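Local coordinates for putative uncharacterized protein (Trypanosoma brucei brucei, PDB 5KO4) that is of uncharacterised function but carries a bromodomain, here isolated from the longer protein, and so probably recognises acetylated lysine in other proteins, at residues H43-D48 and I66-L71; M39-P44 and Y77-E82. All coordinates share one frame; numbering follows the deposited sequence.

Contact 1 of 2, residues H43-D48 and I66-L71; sequences HPMWWD and INDMRL
Leu71 reaches from helix 62-80 of this bromodomain helical bundle into the bend formed by His43 and Met45, in the loop that leads into helix 47-55. With its CG swung anti to the backbone N (chi1 179°), Leu71 projects its two methyls at the loop. CD2 does most of the touching. It lies 3.7 Å from Met45 CB and comes within 3.5 Å of His43 O. It also sits over one face of the His43 imidazole, off centre toward the rim, a CH-pi contact with CD2 3.8 Å from the ring centroid and 19° from the ring normal; this holds for one of two modelled conformers of an exposed His43 and is less certain than the Met45 packing. His43 O accepts a hydrogen bond from Asn75 ND2, one turn further along helix 62-80, so a side chain of the helix holds the loop backbone.

Met45, its CG likewise opposite the backbone N (chi1 -169°), rests CG 3.5 Å from Asp68 O; bends at chi2 and chi3 then turn CE back to 4.1 Å from Leu71 CD2. The Asp68 carboxylate is engaged elsewhere: OD2 takes a hydrogen bond with Tyr59 OH and a salt bridge with Arg53 NH1.

Two residues along the chain from Met45, Trp47 meets Met69 in a Met-aromatic contact, their side chains crossing at about a right angle. Asp22 holds the indole NE1, and Val18 of helix 8-21 touches both partners. Met69 is also bent at chi2 and chi3; its sulfur approaches the six-membered ring obliquely, SD lying 3.9 Å from Trp47 CZ3, with the CE methyl 4.1 Å from that same carbon.

Contact 2 of 2, residues M39-P44 and Y77-E82; sequences MIISHP and YDYNRE
Ile41 carries its CG1 branch anti to the carbonyl carbon (chi1 -61°), and a further turn at chi2 (-59°) aims CD1 at Asp78 and Tyr79 of helix 62-80. Its closest approach is to the aliphatic part of the aspartate, CD1 to Asp78 CB at 3.7 Å; the methyl also lies 4.0 Å from Tyr79 N. Both CG1 and CD1 of Ile41 stand 4.2 Å from Tyr79 CB, the two side chains crossing at about a right angle.

Ile40, the last residue of helix 37-40, adds a looser touch from its CG2 methyl, anti to the backbone N: it lies 4.1 Å from Asp78 O and comes near Tyr79 CD1, obliquely to the ring. This joins the later ZA loop (between helices 8-21 and 47-55), with the end of helix 37-40, to the end of helix 62-80, helix B; in bromodomains both border the acetyl-lysine pocket, so the contact probably lies beside it. Pro85 of the second subunit packs on Tyr79.

The polar ends look elsewhere: Tyr79 OH bonds to Pro35 O, and Asp78 OD1 to Gln74 NE2. Across the interface, the isoleucines meet carbon and backbone atoms, and the hold is one of van der Waals fit and apolar burial.

In the fold
Contacts 1 and 2 both set the connection leading to helix 47-55, and in contact 1 that helix's first residue, against helix 62-80; their segments overlap at His43 and Pro44, with centres about 12 Å apart. Contact 1 belongs to the core, its centre about 4 Å from that of the chain, and buries 311 Å² through methionine, tryptophan, leucine, aspartate and histidine: the sulfur-aromatic contact is interior, the CH-pi one sits at the exposed end. Contact 2 lies about 13 Å from the chain centre, is partly exposed and buries 166 Å², relying on isoleucine methyls. The second subunit reaches contact 2 but leaves contact 1 untouched. From 66-71 to 77-82, the helix thus trades interior packing for a shallower apolar touch.

Contact 1 of 2, residues H43-D48 and I66-L71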
ATOM      1  N   HIS A  43       9.558   7.784 -11.917  0.50 12.58           N
ATOM      2  CA  HIS A  43       8.916   9.074 -11.754  0.50 13.35           C
ATOM      3  C   HIS A  43       7.680   8.987 -10.819  0.50 12.78           C
ATOM      4  O   HIS A  43       6.539   8.972 -11.288  0.50 12.33           O
ATOM      5  CB  HIS A  43       8.519   9.579 -13.144  0.50 15.43           C
ATOM      6  CG  HIS A  43       8.213  11.032 -13.215  0.50 19.74           C
ATOM      7  ND1 HIS A  43       7.834  11.617 -14.402  0.50 22.56           N
ATOM      8  CD2 HIS A  43       8.196  11.970 -12.240  0.50 22.39           C
ATOM      9  CE1 HIS A  43       7.638  12.891 -14.129  0.50 22.56           C
ATOM     10  NE2 HIS A  43       7.824  13.144 -12.835  0.50 22.87           N
ATOM     11  N   PRO A  44       7.890   8.990  -9.482  1.00  9.65           N
ATOM     12  CA  PRO A  44       6.743   8.908  -8.555  1.00  9.51           C
ATOM     13  C   PRO A  44       5.790  10.081  -8.715  1.00 12.42           C
ATOM     14  O   PRO A  44       6.222  11.189  -9.052  1.00 12.55           O
ATOM     15  CB  PRO A  44       7.412   8.920  -7.173  1.00 11.24           C
ATOM     16  CG  PRO A  44       8.771   8.382  -7.409  1.00 13.43           C
ATOM     17  CD  PRO A  44       9.165   8.954  -8.741  1.00 11.05           C
ATOM     18  N   MET A  45       4.482   9.824  -8.543  1.00  9.96           N
ATOM     19  CA  MET A  45       3.455  10.833  -8.721  1.00  9.25           C
ATOM     20  C   MET A  45       2.300  10.492  -7.820  1.00 11.43           C
ATOM     21  O   MET A  45       2.048   9.314  -7.562  1.00 10.36           O
ATOM     22  CB  MET A  45       3.012  10.867 -10.194  1.00 10.20           C
ATOM     23  CG  MET A  45       2.117  12.056 -10.569  1.00 10.38           C
ATOM     24  SD  MET A  45       2.757  13.687 -10.135  1.00 12.36           S
ATOM     25  CE  MET A  45       4.388  13.619 -10.898  1.00 11.50           C
ATOM     26  N   TRP A  46       1.626  11.502  -7.299  1.00  9.79           N
ATOM     27  CA  TRP A  46       0.540  11.274  -6.364  1.00  9.16           C
ATOM     28  C   TRP A  46      -0.436  12.453  -6.417  1.00 10.11           C
ATOM     29  O   TRP A  46      -0.089  13.510  -6.919  1.00  9.66           O
ATOM     30  CB  TRP A  46       1.103  11.047  -4.954  1.00  9.03           C
ATOM     31  CG  TRP A  46       1.969  12.156  -4.427  1.00  9.51           C
ATOM     32  CD1 TRP A  46       1.586  13.129  -3.557  1.00 12.46           C
ATOM     33  CD2 TRP A  46       3.386  12.318  -4.605  1.00  9.84           C
ATOM     34  NE1 TRP A  46       2.650  13.924  -3.232  1.00 12.14           N
ATOM     35  CE2 TRP A  46       3.776  13.434  -3.835  1.00 12.91           C
ATOM     36  CE3 TRP A  46       4.367  11.615  -5.309  1.00 11.22           C
ATOM     37  CZ2 TRP A  46       5.083  13.891  -3.797  1.00 13.32           C
ATOM     38  CZ3 TRP A  46       5.668  12.083  -5.278  1.00 12.74           C
ATOM     39  CH2 TRP A  46       6.008  13.227  -4.552  1.00 13.97           C
ATOM     40  N   TRP A  47      -1.697  12.253  -5.979  1.00  9.34           N
ATOM     41  CA  TRP A  47      -2.700  13.290  -6.181  1.00  9.86           C
ATOM     42  C   TRP A  47      -2.338  14.621  -5.538  1.00 11.30           C
ATOM     43  O   TRP A  47      -2.611  15.661  -6.144  1.00 11.05           O
ATOM     44  CB  TRP A  47      -4.089  12.893  -5.665  1.00  9.37           C
ATOM     45  CG  TRP A  47      -4.570  11.507  -6.029  1.00 10.23           C
ATOM     46  CD1 TRP A  47      -5.146  10.607  -5.184  1.00 12.51           C
ATOM     47  CD2 TRP A  47      -4.636  10.924  -7.340  1.00  9.89           C
ATOM     48  NE1 TRP A  47      -5.527   9.481  -5.875  1.00 11.85           N
ATOM     49  CE2 TRP A  47      -5.219   9.646  -7.202  1.00 12.36           C
ATOM     50  CE3 TRP A  47      -4.289  11.367  -8.626  1.00 10.44           C
ATOM     51  CZ2 TRP A  47      -5.344   8.761  -8.279  1.00 11.81           C
ATOM     52  CZ3 TRP A  47      -4.460  10.506  -9.703  1.00 11.35           C
ATOM     53  CH2 TRP A  47      -4.928   9.207  -9.518  1.00 11.81           C
ATOM     54  N   ASP A  48      -1.790  14.621  -4.325  1.00 10.73           N
ATOM     55  CA  ASP A  48      -1.501  15.905  -3.665  1.00 10.61           C
ATOM     56  C   ASP A  48      -0.452  16.704  -4.444  1.00 12.99           C
ATOM     57  O   ASP A  48      -0.475  17.941  -4.405  1.00 13.08           O
ATOM     58  CB  ASP A  48      -1.041  15.708  -2.215  1.00 12.35           C
ATOM     59  CG  ASP A  48      -2.119  15.198  -1.280  1.00 17.28           C
ATOM     60  OD1 ASP A  48      -3.309  15.204  -1.679  1.00 17.27           O
ATOM     61  OD2 ASP A  48      -1.776  14.793  -0.139  1.00 19.62           O
ATOM     62  N   ILE A  66      -3.013  15.645 -17.931  1.00  8.91           N
ATOM     63  CA  ILE A  66      -3.380  14.271 -18.278  1.00  8.70           C
ATOM     64  C   ILE A  66      -2.176  13.352 -18.090  1.00 10.31           C
ATOM     65  O   ILE A  66      -2.317  12.265 -17.534  1.00 10.90           O
ATOM     66  CB  ILE A  66      -3.937  14.202 -19.729  1.00 11.02           C
ATOM     67  CG1 ILE A  66      -5.358  14.833 -19.779  1.00 11.90           C
ATOM     68  CG2 ILE A  66      -3.952  12.758 -20.246  1.00 12.84           C
ATOM     69  CD1 ILE A  66      -5.813  15.186 -21.166  1.00 15.61           C
ATOM     70  N   ASN A  67      -0.996  13.780 -18.531  1.00  9.35           N
ATOM     71  CA  ASN A  67       0.200  12.971 -18.370  1.00  9.69           C
ATOM     72  C   ASN A  67       0.450  12.614 -16.915  1.00 10.84           C
ATOM     73  O   ASN A  67       0.752  11.469 -16.611  1.00 10.03           O
ATOM     74  CB  ASN A  67       1.402  13.695 -18.911  1.00 11.34           C
ATOM     75  CG  ASN A  67       1.441  13.745 -20.407  1.00 25.91           C
ATOM     76  OD1 ASN A  67       0.686  13.069 -21.100  1.00 26.11           O
ATOM     77  ND2 ASN A  67       2.165  14.687 -20.920  1.00 23.07           N
ATOM     78  N   ASP A  68       0.359  13.600 -16.007  1.00  8.86           N
ATOM     79  CA  ASP A  68       0.629  13.313 -14.591  1.00  8.91           C
ATOM     80  C   ASP A  68      -0.452  12.414 -13.978  1.00  9.55           C
ATOM     81  O   ASP A  68      -0.130  11.522 -13.180  1.00  8.95           O
ATOM     82  CB  ASP A  68       0.746  14.595 -13.781  1.00  9.49           C
ATOM     83  CG  ASP A  68       2.046  15.330 -13.978  1.00 12.60           C
ATOM     84  OD1 ASP A  68       2.946  14.786 -14.671  1.00 12.47           O
ATOM     85  OD2 ASP A  68       2.164  16.463 -13.468  1.00 14.16           O
ATOM     86  N   MET A  69      -1.726  12.606 -14.367  1.00  8.20           N
ATOM     87  CA  MET A  69      -2.793  11.755 -13.876  1.00  7.98           C
ATOM     88  C   MET A  69      -2.599  10.320 -14.324  1.00  9.27           C
ATOM     89  O   MET A  69      -2.728   9.393 -13.512  1.00  9.75           O
ATOM     90  CB  MET A  69      -4.132  12.277 -14.382  1.00  9.23           C
ATOM     91  CG  MET A  69      -4.513  13.655 -13.821  1.00  9.92           C
ATOM     92  SD  MET A  69      -5.020  13.589 -12.086  1.00 12.00           S
ATOM     93  CE  MET A  69      -6.638  12.884 -12.253  1.00 13.28           C
ATOM     94  N   ARG A  70      -2.245  10.123 -15.594  1.00  8.92           N
ATOM     95  CA  ARG A  70      -2.011   8.786 -16.138  1.00  9.16           C
ATOM     96  C   ARG A  70      -0.800   8.146 -15.467  1.00 10.71           C
ATOM     97  O   ARG A  70      -0.752   6.933 -15.282  1.00 11.14           O
ATOM     98  CB  ARG A  70      -1.808   8.857 -17.662  1.00 10.50           C
ATOM     99  CG  ARG A  70      -3.091   9.115 -18.421  1.00 10.56           C
ATOM    100  CD  ARG A  70      -2.857   9.343 -19.894  1.00 12.72           C
ATOM    101  NE  ARG A  70      -4.123   9.499 -20.608  1.00 11.72           N
ATOM    102  CZ  ARG A  70      -4.239   9.909 -21.867  1.00 16.69           C
ATOM    103  NH1 ARG A  70      -3.156  10.214 -22.579  1.00 16.56           N
ATOM    104  NH2 ARG A  70      -5.435  10.027 -22.423  1.00 16.25           N
ATOM    105  N   LEU A  71       0.188   8.952 -15.102  1.00  8.43           N
ATOM    106  CA  LEU A  71       1.399   8.439 -14.460  1.00  8.30           C
ATOM    107  C   LEU A  71       1.104   7.812 -13.075  1.00  9.27           C
ATOM    108  O   LEU A  71       1.701   6.794 -12.708  1.00  9.60           O
ATOM    109  CB  LEU A  71       2.385   9.594 -14.316  1.00  8.91           C
ATOM    110  CG  LEU A  71       3.706   9.315 -13.655  1.00 11.93           C
ATOM    111  CD1 LEU A  71       4.468   8.194 -14.379  1.00 12.02           C
ATOM    112  CD2 LEU A  71       4.523  10.584 -13.591  1.00 11.67           C
TER

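Contact 2 of 2, residues M39-P44 and Y77-E82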
ATOM      1  N   MET A  39      13.615   2.291  -6.756  1.00 23.34           N
ATOM      2  CA  MET A  39      14.319   1.352  -7.637  1.00 26.16           C
ATOM      3  C   MET A  39      13.423   0.907  -8.807  1.00 27.53           C
ATOM      4  O   MET A  39      13.920   0.623  -9.894  1.00 29.35           O
ATOM      5  CB  MET A  39      14.760   0.110  -6.829  1.00 30.53           C
ATOM      6  CG  MET A  39      15.604  -0.872  -7.611  1.00 37.35           C
ATOM      7  SD  MET A  39      16.143  -2.255  -6.576  1.00 45.21           S
ATOM      8  CE  MET A  39      14.785  -3.412  -6.848  1.00 41.34           C
ATOM      9  N   ILE A  40      12.117   0.806  -8.569  1.00 18.77           N
ATOM     10  CA  ILE A  40      11.174   0.288  -9.548  1.00 16.81           C
ATOM     11  C   ILE A  40      10.523   1.418 -10.349  1.00 16.30           C
ATOM     12  O   ILE A  40      10.305   1.260 -11.553  1.00 17.02           O
ATOM     13  CB  ILE A  40      10.095  -0.559  -8.794  1.00 20.61           C
ATOM     14  CG1 ILE A  40      10.756  -1.797  -8.107  1.00 22.88           C
ATOM     15  CG2 ILE A  40       8.962  -1.006  -9.728  1.00 20.35           C
ATOM     16  CD1 ILE A  40      11.242  -2.901  -9.066  1.00 32.58           C
ATOM     17  N   ILE A  41      10.179   2.527  -9.687  1.00 11.76           N
ATOM     18  CA  ILE A  41       9.409   3.620 -10.304  1.00 10.45           C
ATOM     19  C   ILE A  41      10.307   4.826 -10.506  1.00 13.41           C
ATOM     20  O   ILE A  41      10.743   5.449  -9.535  1.00 13.10           O
ATOM     21  CB  ILE A  41       8.202   3.943  -9.403  1.00 11.31           C
ATOM     22  CG1 ILE A  41       7.280   2.703  -9.271  1.00 11.30           C
ATOM     23  CG2 ILE A  41       7.418   5.147  -9.930  1.00 11.69           C
ATOM     24  CD1 ILE A  41       6.710   2.166 -10.577  1.00 13.65           C
ATOM     25  N   SER A  42      10.577   5.176 -11.769  0.50 10.78           N
ATOM     26  CA  SER A  42      11.483   6.272 -12.072  0.50 11.31           C
ATOM     27  C   SER A  42      10.879   7.632 -11.752  0.50 12.38           C
ATOM     28  O   SER A  42      11.608   8.541 -11.353  0.50 10.91           O
ATOM     29  CB  SER A  42      11.878   6.240 -13.542  0.50 14.97           C
ATOM     30  OG  SER A  42      12.549   5.027 -13.849  0.50 17.74           O
ATOM     31  N   HIS A  43       9.558   7.784 -11.917  0.50 12.58           N
ATOM     32  CA  HIS A  43       8.916   9.074 -11.754  0.50 13.35           C
ATOM     33  C   HIS A  43       7.680   8.987 -10.819  0.50 12.78           C
ATOM     34  O   HIS A  43       6.539   8.972 -11.288  0.50 12.33           O
ATOM     35  CB  HIS A  43       8.519   9.579 -13.144  0.50 15.43           C
ATOM     36  CG  HIS A  43       8.213  11.032 -13.215  0.50 19.74           C
ATOM     37  ND1 HIS A  43       7.834  11.617 -14.402  0.50 22.56           N
ATOM     38  CD2 HIS A  43       8.196  11.970 -12.240  0.50 22.39           C
ATOM     39  CE1 HIS A  43       7.638  12.891 -14.129  0.50 22.56           C
ATOM     40  NE2 HIS A  43       7.824  13.144 -12.835  0.50 22.87           N
ATOM     41  N   PRO A  44       7.890   8.990  -9.482  1.00  9.65           N
ATOM     42  CA  PRO A  44       6.743   8.908  -8.555  1.00  9.51           C
ATOM     43  C   PRO A  44       5.790  10.081  -8.715  1.00 12.42           C
ATOM     44  O   PRO A  44       6.222  11.189  -9.052  1.00 12.55           O
ATOM     45  CB  PRO A  44       7.412   8.920  -7.173  1.00 11.24           C
ATOM     46  CG  PRO A  44       8.771   8.382  -7.409  1.00 13.43           C
ATOM     47  CD  PRO A  44       9.165   8.954  -8.741  1.00 11.05           C
ATOM     48  N   TYR A  77       0.392   0.190 -11.609  1.00  9.22           N
ATOM     49  CA  TYR A  77       0.468  -1.071 -12.337  1.00  8.91           C
ATOM     50  C   TYR A  77       1.877  -1.596 -12.342  1.00 10.87           C
ATOM     51  O   TYR A  77       2.080  -2.799 -12.191  1.00 11.95           O
ATOM     52  CB  TYR A  77      -0.049  -0.934 -13.775  1.00  9.01           C
ATOM     53  CG  TYR A  77      -1.408  -0.269 -13.925  1.00  9.90           C
ATOM     54  CD1 TYR A  77      -2.362  -0.345 -12.915  1.00 11.14           C
ATOM     55  CD2 TYR A  77      -1.692   0.532 -15.022  1.00 10.80           C
ATOM     56  CE1 TYR A  77      -3.579   0.335 -13.015  1.00 11.36           C
ATOM     57  CE2 TYR A  77      -2.900   1.218 -15.128  1.00 11.84           C
ATOM     58  CZ  TYR A  77      -3.824   1.145 -14.102  1.00 12.58           C
ATOM     59  OH  TYR A  77      -5.014   1.834 -14.180  1.00 13.24           O
ATOM     60  N   ASP A  78       2.859  -0.726 -12.491  1.00  9.47           N
ATOM     61  CA  ASP A  78       4.244  -1.172 -12.580  1.00 10.55           C
ATOM     62  C   ASP A  78       4.762  -1.672 -11.229  1.00 12.54           C
ATOM     63  O   ASP A  78       5.495  -2.646 -11.199  1.00 14.23           O
ATOM     64  CB  ASP A  78       5.127  -0.036 -13.100  1.00 11.67           C
ATOM     65  CG  ASP A  78       4.808   0.360 -14.540  1.00 13.45           C
ATOM     66  OD1 ASP A  78       3.952  -0.307 -15.168  1.00 14.65           O
ATOM     67  OD2 ASP A  78       5.355   1.372 -15.006  1.00 15.94           O
ATOM     68  N   TYR A  79       4.376  -1.042 -10.127  1.00  9.31           N
ATOM     69  CA  TYR A  79       4.869  -1.429  -8.814  1.00  8.98           C
ATOM     70  C   TYR A  79       4.134  -2.667  -8.277  1.00 10.60           C
ATOM     71  O   TYR A  79       4.762  -3.605  -7.780  1.00 11.04           O
ATOM     72  CB  TYR A  79       4.706  -0.249  -7.841  1.00  9.86           C
ATOM     73  CG  TYR A  79       5.259  -0.516  -6.463  1.00 10.08           C
ATOM     74  CD1 TYR A  79       6.621  -0.432  -6.213  1.00  9.67           C
ATOM     75  CD2 TYR A  79       4.414  -0.786  -5.394  1.00 10.84           C
ATOM     76  CE1 TYR A  79       7.132  -0.625  -4.935  1.00  9.97           C
ATOM     77  CE2 TYR A  79       4.915  -1.045  -4.129  1.00 10.64           C
ATOM     78  CZ  TYR A  79       6.273  -0.934  -3.890  1.00 12.57           C
ATOM     79  OH  TYR A  79       6.730  -1.171  -2.617  1.00 12.44           O
ATOM     80  N   ASN A  80       2.803  -2.662  -8.347  1.00  8.71           N
ATOM     81  CA  ASN A  80       1.989  -3.746  -7.785  1.00  7.57           C
ATOM     82  C   ASN A  80       1.669  -4.863  -8.777  1.00 11.45           C
ATOM     83  O   ASN A  80       1.128  -5.897  -8.376  1.00 10.97           O
ATOM     84  CB  ASN A  80       0.685  -3.164  -7.287  1.00  8.63           C
ATOM     85  CG  ASN A  80       0.906  -2.128  -6.213  1.00 10.36           C
ATOM     86  OD1 ASN A  80       1.326  -2.455  -5.110  1.00 11.44           O
ATOM     87  ND2 ASN A  80       0.685  -0.840  -6.529  1.00 11.09           N
ATOM     88  N   ARG A  81       2.002  -4.647 -10.062  1.00  9.66           N
ATOM     89  CA  ARG A  81       1.642  -5.489 -11.211  1.00  9.98           C
ATOM     90  C   ARG A  81       0.240  -5.129 -11.653  1.00 12.26           C
ATOM     91  O   ARG A  81      -0.574  -4.632 -10.864  1.00 11.22           O
ATOM     92  CB  ARG A  81       1.779  -6.997 -10.966  1.00 10.32           C
ATOM     93  CG  ARG A  81       3.162  -7.422 -10.456  1.00 12.36           C
ATOM     94  CD  ARG A  81       4.323  -7.089 -11.392  1.00 13.08           C
ATOM     95  NE  ARG A  81       4.266  -7.911 -12.602  1.00 14.51           N
ATOM     96  CZ  ARG A  81       5.300  -8.208 -13.382  1.00 19.94           C
ATOM     97  NH1 ARG A  81       6.517  -7.757 -13.089  1.00 20.23           N
ATOM     98  NH2 ARG A  81       5.131  -8.981 -14.449  1.00 16.67           N
ATOM     99  N   GLU A  82      -0.040  -5.358 -12.927  1.00 11.40           N
ATOM    100  CA  GLU A  82      -1.285  -4.941 -13.570  1.00 10.73           C
ATOM    101  C   GLU A  82      -2.474  -5.616 -12.973  1.00 13.21           C
ATOM    102  O   GLU A  82      -3.474  -4.955 -12.702  1.00 13.73           O
ATOM    103  CB  GLU A  82      -1.236  -5.258 -15.063  1.00 12.15           C
ATOM    104  CG  GLU A  82      -0.132  -4.533 -15.822  1.00 13.76           C
ATOM    105  CD  GLU A  82      -0.524  -3.272 -16.559  1.00 15.65           C
ATOM    106  OE1 GLU A  82      -1.741  -3.036 -16.774  1.00 14.17           O
ATOM    107  OE2 GLU A  82       0.400  -2.535 -16.970  1.00 16.13           O
TER